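Local coordinates for AGR_C_4470p (Agrobacterium tumefaciens str. C58, PDB 2HQV), which is of unknown function but belongs to the ChuX/HutX family of haem utilisation proteins, and so may bind or handle haem, at residues S66-A69 against D70-D73; D73-W76 against N77-G81; G173-A176 against K177-E180. All coordinates share one frame; numbering follows the deposited sequence.

In the fold
Contacts 1 and 2 follow each other along the chain and share Asp73: contact 1 is the turn that carries strand 64-68 into helix 72-79, and contact 2 runs along that helix and just past it. Their centres lie about 11 Å apart, and they touch where Ala67 CB meets Ile75 CD1 at 3.9 Å. Contact 3, on helix 172-185 near the C-terminus, lies about 13 Å from contact 2 between centres and is joined to it by Lys177 NZ, 2.8 Å from Gly81 O. Contacts 1 and 3 do not touch, their nearest atoms being about 10 Å apart. Both helices pack on strand 142-151 of the six-stranded antiparallel sheet.

Contact 1 of 3, residues S66-A69 against D70-D73; sequences SAPA and DRFD
Pro68 O accepts the backbone N-H of Arg71 at 2.9 Å, with a nearly straight N-H...O angle of 164°, and so closes the turn that leads from strand 64-68 into helix 72-79. One residue on, Phe72 N donates to Ala69 O at 3.0 Å. Both are i to i+3 bonds, as expected of the 3-10 turn through Ala69, Asp70 and Arg71.

Asp70 and Arg71 are joined through one oxygen and one nitrogen. Arg71 NE gives its hydrogen to Asp70 OD1 at 2.8 Å in an almost linear hydrogen bond (175°) that is part of a salt bridge, the oxygen lying in the guanidinium plane at its edge. Bends at chi2 and chi3 fold the arginine chain back so that NE faces the preceding carboxylate. The proline ring packs against both residues: its CG lies 3.8 Å from Arg71 CG, the two side chains running side by side, while Asp70 OD2 comes to 3.6 Å from Pro68 CB. Deeper in, Ala67 CB only brushes Arg71 CB.

Beyond the turn, Ala67 and Arg71 both touch Phe185 of helix 172-185. The Phe72 ring meets Phe112 edge-to-face and also packs against Phe149.

Between Pro68 and Phe72, two backbone N-H groups and the arginine NE find acceptors in two carbonyls and one carboxylate oxygen. Pairing with the arginine would be expected to favour the ionised form of Asp70, and the exposed ion pair and the buried phenylalanine mark the outer and inner sides of the same turn.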
ATOM      1  N   SER A  66      -4.742 -22.440   1.414  1.00 34.85           N
ATOM      2  CA  SER A  66      -3.384 -21.904   1.470  1.00 37.13           C
ATOM      3  C   SER A  66      -2.305 -22.832   0.922  1.00 37.12           C
ATOM      4  O   SER A  66      -2.389 -24.054   1.045  1.00 35.05           O
ATOM      5  CB  SER A  66      -3.018 -21.547   2.916  1.00 36.66           C
ATOM      6  OG  SER A  66      -3.859 -20.536   3.433  1.00 34.94           O
ATOM      7  N   ALA A  67      -1.288 -22.226   0.318  1.00 36.50           N
ATOM      8  CA  ALA A  67      -0.148 -22.946  -0.221  1.00 36.19           C
ATOM      9  C   ALA A  67       1.025 -22.466   0.626  1.00 37.33           C
ATOM     10  O   ALA A  67       0.969 -21.376   1.193  1.00 35.82           O
ATOM     11  CB  ALA A  67       0.076 -22.573  -1.688  1.00 36.32           C
ATOM     12  N   PRO A  68       2.092 -23.274   0.739  1.00 37.53           N
ATOM     13  CA  PRO A  68       3.250 -22.859   1.539  1.00 37.63           C
ATOM     14  C   PRO A  68       4.027 -21.718   0.868  1.00 37.60           C
ATOM     15  O   PRO A  68       4.089 -21.630  -0.361  1.00 36.61           O
ATOM     16  CB  PRO A  68       4.062 -24.147   1.657  1.00 39.43           C
ATOM     17  CG  PRO A  68       3.754 -24.858   0.364  1.00 41.71           C
ATOM     18  CD  PRO A  68       2.266 -24.640   0.214  1.00 38.67           C
ATOM     19  N   ALA A  69       4.609 -20.846   1.683  1.00 36.34           N
ATOM     20  CA  ALA A  69       5.365 -19.699   1.188  1.00 38.10           C
ATOM     21  C   ALA A  69       6.410 -20.045   0.122  1.00 38.41           C
ATOM     22  O   ALA A  69       6.704 -19.227  -0.749  1.00 36.94           O
ATOM     23  CB  ALA A  69       6.030 -18.978   2.357  1.00 38.39           C
ATOM     24  N   ASP A  70       6.965 -21.252   0.183  1.00 38.35           N
ATOM     25  CA  ASP A  70       7.977 -21.657  -0.786  1.00 39.87           C
ATOM     26  C   ASP A  70       7.436 -21.777  -2.213  1.00 38.58           C
ATOM     27  O   ASP A  70       8.203 -21.941  -3.155  1.00 38.92           O
ATOM     28  CB  ASP A  70       8.633 -22.976  -0.360  1.00 44.02           C
ATOM     29  CG  ASP A  70       7.651 -24.126  -0.298  1.00 46.04           C
ATOM     30  OD1 ASP A  70       7.046 -24.447  -1.339  1.00 46.03           O
ATOM     31  OD2 ASP A  70       7.492 -24.711   0.794  1.00 49.92           O
ATOM     32  N   ARG A  71       6.119 -21.696  -2.372  1.00 37.13           N
ATOM     33  CA  ARG A  71       5.504 -21.769  -3.694  1.00 36.06           C
ATOM     34  C   ARG A  71       5.391 -20.372  -4.335  1.00 35.32           C
ATOM     35  O   ARG A  71       4.836 -20.223  -5.428  1.00 33.43           O
ATOM     36  CB  ARG A  71       4.110 -22.407  -3.598  1.00 38.86           C
ATOM     37  CG  ARG A  71       4.104 -23.913  -3.296  1.00 41.69           C
ATOM     38  CD  ARG A  71       4.899 -24.699  -4.343  1.00 44.46           C
ATOM     39  NE  ARG A  71       6.329 -24.711  -4.046  1.00 46.08           N
ATOM     40  CZ  ARG A  71       7.291 -24.901  -4.949  1.00 48.16           C
ATOM     41  NH1 ARG A  71       6.990 -25.091  -6.227  1.00 47.74           N
ATOM     42  NH2 ARG A  71       8.562 -24.915  -4.565  1.00 49.44           N
ATOM     43  N   PHE A  72       5.936 -19.360  -3.661  1.00 32.90           N
ATOM     44  CA  PHE A  72       5.883 -17.974  -4.139  1.00 33.34           C
ATOM     45  C   PHE A  72       6.212 -17.824  -5.629  1.00 33.45           C
ATOM     46  O   PHE A  72       5.380 -17.358  -6.407  1.00 30.84           O
ATOM     47  CB  PHE A  72       6.821 -17.102  -3.295  1.00 32.45           C
ATOM     48  CG  PHE A  72       6.726 -15.617  -3.584  1.00 35.13           C
ATOM     49  CD1 PHE A  72       7.353 -15.064  -4.696  1.00 34.88           C
ATOM     50  CD2 PHE A  72       6.033 -14.774  -2.720  1.00 34.55           C
ATOM     51  CE1 PHE A  72       7.296 -13.690  -4.942  1.00 35.44           C
ATOM     52  CE2 PHE A  72       5.966 -13.401  -2.954  1.00 35.93           C
ATOM     53  CZ  PHE A  72       6.598 -12.856  -4.066  1.00 36.68           C
ATOM     54  N   ASP A  73       7.419 -18.224  -6.019  1.00 33.37           N
ATOM     55  CA  ASP A  73       7.856 -18.132  -7.413  1.00 34.06           C
ATOM     56  C   ASP A  73       6.984 -18.915  -8.398  1.00 32.85           C
ATOM     57  O   ASP A  73       6.668 -18.421  -9.480  1.00 33.89           O
ATOM     58  CB  ASP A  73       9.306 -18.612  -7.530  1.00 38.32           C
ATOM     59  CG  ASP A  73      10.306 -17.545  -7.139  1.00 41.98           C
ATOM     60  OD1 ASP A  73      10.095 -16.867  -6.115  1.00 41.76           O
ATOM     61  OD2 ASP A  73      11.309 -17.389  -7.861  1.00 47.37           O
TER

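Contact 2 of 3, residues D73-W76 against N77-G81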
ATOM      1  N   ASP A  73       7.419 -18.224  -6.019  1.00 33.37           N
ATOM      2  CA  ASP A  73       7.856 -18.132  -7.413  1.00 34.06           C
ATOM      3  C   ASP A  73       6.984 -18.915  -8.398  1.00 32.85           C
ATOM      4  O   ASP A  73       6.668 -18.421  -9.480  1.00 33.89           O
ATOM      5  CB  ASP A  73       9.306 -18.612  -7.530  1.00 38.32           C
ATOM      6  CG  ASP A  73      10.306 -17.545  -7.139  1.00 41.98           C
ATOM      7  OD1 ASP A  73      10.095 -16.867  -6.115  1.00 41.76           O
ATOM      8  OD2 ASP A  73      11.309 -17.389  -7.861  1.00 47.37           O
ATOM      9  N   ALA A  74       6.607 -20.137  -8.037  1.00 29.80           N
ATOM     10  CA  ALA A  74       5.783 -20.957  -8.922  1.00 31.06           C
ATOM     11  C   ALA A  74       4.421 -20.313  -9.151  1.00 30.74           C
ATOM     12  O   ALA A  74       3.907 -20.285 -10.276  1.00 28.54           O
ATOM     13  CB  ALA A  74       5.600 -22.354  -8.331  1.00 32.89           C
ATOM     14  N   ILE A  75       3.837 -19.793  -8.079  1.00 30.13           N
ATOM     15  CA  ILE A  75       2.530 -19.162  -8.170  1.00 31.25           C
ATOM     16  C   ILE A  75       2.590 -17.864  -8.967  1.00 31.18           C
ATOM     17  O   ILE A  75       1.720 -17.603  -9.802  1.00 29.66           O
ATOM     18  CB  ILE A  75       1.941 -18.938  -6.757  1.00 29.93           C
ATOM     19  CG1 ILE A  75       1.619 -20.308  -6.136  1.00 32.07           C
ATOM     20  CG2 ILE A  75       0.687 -18.061  -6.826  1.00 28.93           C
ATOM     21  CD1 ILE A  75       1.186 -20.271  -4.669  1.00 34.06           C
ATOM     22  N   TRP A  76       3.619 -17.058  -8.727  1.00 31.00           N
ATOM     23  CA  TRP A  76       3.770 -15.810  -9.466  1.00 33.02           C
ATOM     24  C   TRP A  76       3.931 -16.115 -10.959  1.00 33.30           C
ATOM     25  O   TRP A  76       3.290 -15.492 -11.798  1.00 31.86           O
ATOM     26  CB  TRP A  76       4.987 -15.034  -8.957  1.00 32.77           C
ATOM     27  CG  TRP A  76       5.136 -13.695  -9.580  1.00 34.05           C
ATOM     28  CD1 TRP A  76       5.851 -13.387 -10.702  1.00 34.64           C
ATOM     29  CD2 TRP A  76       4.535 -12.470  -9.138  1.00 35.17           C
ATOM     30  NE1 TRP A  76       5.731 -12.049 -10.985  1.00 35.30           N
ATOM     31  CE2 TRP A  76       4.925 -11.462 -10.047  1.00 35.44           C
ATOM     32  CE3 TRP A  76       3.694 -12.130  -8.067  1.00 34.98           C
ATOM     33  CZ2 TRP A  76       4.516 -10.126  -9.912  1.00 33.47           C
ATOM     34  CZ3 TRP A  76       3.284 -10.801  -7.931  1.00 33.14           C
ATOM     35  CH2 TRP A  76       3.693  -9.818  -8.855  1.00 35.29           C
ATOM     36  N   ASN A  77       4.793 -17.074 -11.286  1.00 33.81           N
ATOM     37  CA  ASN A  77       5.017 -17.443 -12.685  1.00 37.26           C
ATOM     38  C   ASN A  77       3.704 -17.920 -13.306  1.00 35.47           C
ATOM     39  O   ASN A  77       3.373 -17.582 -14.445  1.00 33.21           O
ATOM     40  CB  ASN A  77       6.065 -18.556 -12.790  1.00 40.59           C
ATOM     41  CG  ASN A  77       6.230 -19.063 -14.213  1.00 47.51           C
ATOM     42  OD1 ASN A  77       6.644 -18.319 -15.103  1.00 50.93           O
ATOM     43  ND2 ASN A  77       5.898 -20.334 -14.437  1.00 49.91           N
ATOM     44  N   GLU A  78       2.963 -18.706 -12.540  1.00 33.52           N
ATOM     45  CA  GLU A  78       1.682 -19.234 -12.980  1.00 35.23           C
ATOM     46  C   GLU A  78       0.729 -18.084 -13.322  1.00 33.45           C
ATOM     47  O   GLU A  78       0.151 -18.033 -14.414  1.00 31.50           O
ATOM     48  CB  GLU A  78       1.078 -20.095 -11.864  1.00 39.47           C
ATOM     49  CG  GLU A  78      -0.048 -20.995 -12.297  1.00 48.03           C
ATOM     50  CD  GLU A  78       0.439 -22.149 -13.154  1.00 49.59           C
ATOM     51  OE1 GLU A  78       1.092 -23.066 -12.608  1.00 53.09           O
ATOM     52  OE2 GLU A  78       0.176 -22.130 -14.371  1.00 49.05           O
HETATM   53  N   MSE A  79       0.578 -17.149 -12.390  1.00 29.40           N
HETATM   54  CA  MSE A  79      -0.328 -16.023 -12.604  1.00 31.01           C
HETATM   55  C   MSE A  79       0.086 -15.109 -13.757  1.00 30.35           C
HETATM   56  O   MSE A  79      -0.758 -14.460 -14.368  1.00 26.83           O
HETATM   57  CB  MSE A  79      -0.473 -15.212 -11.314  1.00 28.72           C
HETATM   58  CG  MSE A  79      -1.066 -16.018 -10.164  1.00 30.76           C
HETATM   59 SE   MSE A  79      -1.443 -14.913  -8.610  1.00 38.02          SE
HETATM   60  CE  MSE A  79       0.372 -14.363  -8.174  1.00 31.05           C
ATOM     61  N   ARG A  80       1.380 -15.057 -14.056  1.00 30.48           N
ATOM     62  CA  ARG A  80       1.847 -14.222 -15.156  1.00 31.79           C
ATOM     63  C   ARG A  80       1.223 -14.677 -16.477  1.00 33.12           C
ATOM     64  O   ARG A  80       1.197 -13.929 -17.449  1.00 31.98           O
ATOM     65  CB  ARG A  80       3.374 -14.270 -15.263  1.00 33.63           C
ATOM     66  CG  ARG A  80       4.099 -13.581 -14.113  1.00 37.48           C
ATOM     67  CD  ARG A  80       5.583 -13.474 -14.396  1.00 42.15           C
ATOM     68  NE  ARG A  80       5.806 -12.825 -15.681  1.00 45.87           N
ATOM     69  CZ  ARG A  80       6.258 -13.448 -16.763  1.00 50.78           C
ATOM     70  NH1 ARG A  80       6.550 -14.744 -16.717  1.00 50.87           N
ATOM     71  NH2 ARG A  80       6.394 -12.779 -17.899  1.00 51.69           N
ATOM     72  N   GLY A  81       0.716 -15.906 -16.507  1.00 34.67           N
ATOM     73  CA  GLY A  81       0.102 -16.408 -17.723  1.00 36.01           C
ATOM     74  C   GLY A  81      -1.404 -16.226 -17.716  1.00 37.19           C
ATOM     75  O   GLY A  81      -2.082 -16.615 -18.665  1.00 37.29           O
TER
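Trp76 and Met79 (a selenomethionine) meet on the buried side of helix 72-79, their side chains crossing at about a right angle. The apolar contacts centre on the selenomethionine methyl: CE of Met79 lies 4.0 Å from Trp76 CE3 and 3.9 Å from Ile75 CG2. Its chain runs straight as far as SE and then bends at chi3 (-64°), which turns CE back between the isoleucine and the indole. At the other end of the ring, the aliphatic part of Arg80 approaches the pyrrole portion obliquely, CD being 3.7 Å from Trp76 NE1.

Backbone hydrogen bonds follow the i to i+4 pattern of an alpha helix. Asn77 N to Asp73 O is 2.9 Å, and Met79 N to Ile75 O is nearly straight at 167°. The last of the series, Arg80 N to Trp76 O, is more bent (142°), and Gly81 N turns instead to Glu78 O at 3.0 Å, an i to i+3 bond.

Polar ends find partners beyond the helix. Trp76 NE1 donates to Pro103 O, Asp73 OD1 forms a salt bridge with Lys126, and Arg80 NE makes a weak hydrogen bond to Leu102 O.

Ile75, Trp76 and Met79 thus bring apolar groups to strands 129-139, 142-151 and 156-161, while Asn77 and Glu78 are exposed. The one polar atom of the buried indole is satisfied by a carbonyl, which, with the edge-to-face contact to Phe112, would limit how the ring can turn.

Contact 3 of 3, residues G173-A176 against K177-E180; sequences GQLA and KFEE
Leu175 and Glu179, one helical turn apart, cross obliquely, with the branch of the leucine set against the carboxylate end of the glutamate. Glu179 OE2 lies 3.8 Å from Leu175 CG and almost as near to CD1. The glutamate CG is anti to its own carbonyl carbon (chi1 -54°), and the chain then extends back along the helix over the leucine. Glu179 CG also sits 3.0 Å from Leu175 O, the carbonyl that receives Glu179 N in a nearly linear hydrogen bond of 2.9 Å (178°).

Phe178 leaves the helix in another direction. Its CG is anti to the backbone N (chi1 166°), which brings the edge of the ring, near its plane, to Leu175 O. The ring meets the leucine only loosely, CD2 being 4.5 Å from Leu175 CD1. Lys177 lies fully stretched out after chi1, and its first methylenes pass Gly173 O, with CG at 3.4 Å. The backbone bond from Lys177 N to that same oxygen is weak, whereas Phe178 N to Gln174 O is 3.0 Å.

The polar ends tie helix 172-185 to its surroundings. Glu179 OE2 forms a salt bridge with Arg143, Lys177 NZ reaches Gly81 O just past helix 72-79, and Gln174 bonds to Arg163 N and to the carbonyls of Trp82 and Glu84. Leu175 and Phe178 pack on Cys145, and Phe178 also on Val147, seating the helix on strand 142-151.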
ATOM      1  N   GLY A 173     -11.685 -17.772 -19.003  1.00 34.57           N
ATOM      2  CA  GLY A 173     -10.359 -18.358 -19.093  1.00 34.74           C
ATOM      3  C   GLY A 173      -9.501 -18.176 -17.853  1.00 33.45           C
ATOM      4  O   GLY A 173      -8.837 -19.109 -17.392  1.00 32.43           O
ATOM      5  N   GLN A 174      -9.514 -16.965 -17.313  1.00 31.55           N
ATOM      6  CA  GLN A 174      -8.730 -16.644 -16.123  1.00 31.10           C
ATOM      7  C   GLN A 174      -9.251 -17.408 -14.912  1.00 28.78           C
ATOM      8  O   GLN A 174      -8.480 -17.984 -14.149  1.00 27.55           O
ATOM      9  CB  GLN A 174      -8.802 -15.144 -15.857  1.00 31.63           C
ATOM     10  CG  GLN A 174      -7.731 -14.629 -14.922  1.00 33.07           C
ATOM     11  CD  GLN A 174      -7.685 -13.121 -14.911  1.00 32.89           C
ATOM     12  OE1 GLN A 174      -8.421 -12.477 -14.172  1.00 33.60           O
ATOM     13  NE2 GLN A 174      -6.831 -12.546 -15.754  1.00 33.67           N
ATOM     14  N   LEU A 175     -10.570 -17.407 -14.751  1.00 28.32           N
ATOM     15  CA  LEU A 175     -11.220 -18.104 -13.646  1.00 29.29           C
ATOM     16  C   LEU A 175     -10.828 -19.574 -13.623  1.00 28.97           C
ATOM     17  O   LEU A 175     -10.515 -20.118 -12.569  1.00 27.57           O
ATOM     18  CB  LEU A 175     -12.742 -17.976 -13.761  1.00 28.88           C
ATOM     19  CG  LEU A 175     -13.562 -18.722 -12.704  1.00 29.90           C
ATOM     20  CD1 LEU A 175     -13.137 -18.272 -11.306  1.00 30.73           C
ATOM     21  CD2 LEU A 175     -15.048 -18.459 -12.927  1.00 33.54           C
ATOM     22  N   ALA A 176     -10.852 -20.216 -14.791  1.00 30.53           N
ATOM     23  CA  ALA A 176     -10.494 -21.629 -14.893  1.00 30.79           C
ATOM     24  C   ALA A 176      -9.074 -21.894 -14.372  1.00 31.27           C
ATOM     25  O   ALA A 176      -8.838 -22.880 -13.666  1.00 29.31           O
ATOM     26  CB  ALA A 176     -10.620 -22.101 -16.348  1.00 33.24           C
ATOM     27  N   LYS A 177      -8.134 -21.017 -14.718  1.00 28.98           N
ATOM     28  CA  LYS A 177      -6.748 -21.173 -14.269  1.00 29.91           C
ATOM     29  C   LYS A 177      -6.643 -20.990 -12.757  1.00 28.26           C
ATOM     30  O   LYS A 177      -5.870 -21.676 -12.090  1.00 24.94           O
ATOM     31  CB  LYS A 177      -5.837 -20.164 -14.980  1.00 31.94           C
ATOM     32  CG  LYS A 177      -5.818 -20.332 -16.501  1.00 33.75           C
ATOM     33  CD  LYS A 177      -4.909 -19.320 -17.170  1.00 37.15           C
ATOM     34  CE  LYS A 177      -4.897 -19.503 -18.684  1.00 40.41           C
ATOM     35  NZ  LYS A 177      -3.979 -18.526 -19.339  1.00 42.64           N
ATOM     36  N   PHE A 178      -7.415 -20.052 -12.221  1.00 26.46           N
ATOM     37  CA  PHE A 178      -7.419 -19.810 -10.780  1.00 27.68           C
ATOM     38  C   PHE A 178      -7.913 -21.079 -10.066  1.00 28.66           C
ATOM     39  O   PHE A 178      -7.247 -21.611  -9.171  1.00 29.08           O
ATOM     40  CB  PHE A 178      -8.357 -18.643 -10.439  1.00 28.24           C
ATOM     41  CG  PHE A 178      -8.678 -18.535  -8.970  1.00 29.15           C
ATOM     42  CD1 PHE A 178      -7.851 -17.826  -8.108  1.00 29.29           C
ATOM     43  CD2 PHE A 178      -9.790 -19.185  -8.442  1.00 28.40           C
ATOM     44  CE1 PHE A 178      -8.121 -17.764  -6.738  1.00 29.59           C
ATOM     45  CE2 PHE A 178     -10.068 -19.130  -7.069  1.00 30.52           C
ATOM     46  CZ  PHE A 178      -9.226 -18.414  -6.218  1.00 28.54           C
ATOM     47  N   GLU A 179      -9.086 -21.555 -10.469  1.00 29.00           N
ATOM     48  CA  GLU A 179      -9.677 -22.750  -9.868  1.00 29.34           C
ATOM     49  C   GLU A 179      -8.724 -23.942  -9.949  1.00 31.55           C
ATOM     50  O   GLU A 179      -8.548 -24.681  -8.983  1.00 31.20           O
ATOM     51  CB  GLU A 179     -10.986 -23.086 -10.575  1.00 28.21           C
ATOM     52  CG  GLU A 179     -11.976 -21.927 -10.611  1.00 31.25           C
ATOM     53  CD  GLU A 179     -13.297 -22.315 -11.242  1.00 31.71           C
ATOM     54  OE1 GLU A 179     -13.271 -23.026 -12.268  1.00 31.45           O
ATOM     55  OE2 GLU A 179     -14.357 -21.902 -10.720  1.00 31.14           O
ATOM     56  N   GLU A 180      -8.113 -24.110 -11.118  1.00 33.01           N
ATOM     57  CA  GLU A 180      -7.164 -25.183 -11.380  1.00 37.64           C
ATOM     58  C   GLU A 180      -6.010 -25.127 -10.373  1.00 35.22           C
ATOM     59  O   GLU A 180      -5.705 -26.108  -9.699  1.00 35.13           O
ATOM     60  CB  GLU A 180      -6.632 -25.015 -12.803  1.00 43.63           C
ATOM     61  CG  GLU A 180      -5.753 -26.127 -13.326  1.00 51.59           C
ATOM     62  CD  GLU A 180      -5.044 -25.714 -14.612  1.00 56.04           C
ATOM     63  OE1 GLU A 180      -5.703 -25.110 -15.488  1.00 57.55           O
ATOM     64  OE2 GLU A 180      -3.832 -25.993 -14.748  1.00 57.85           O
TER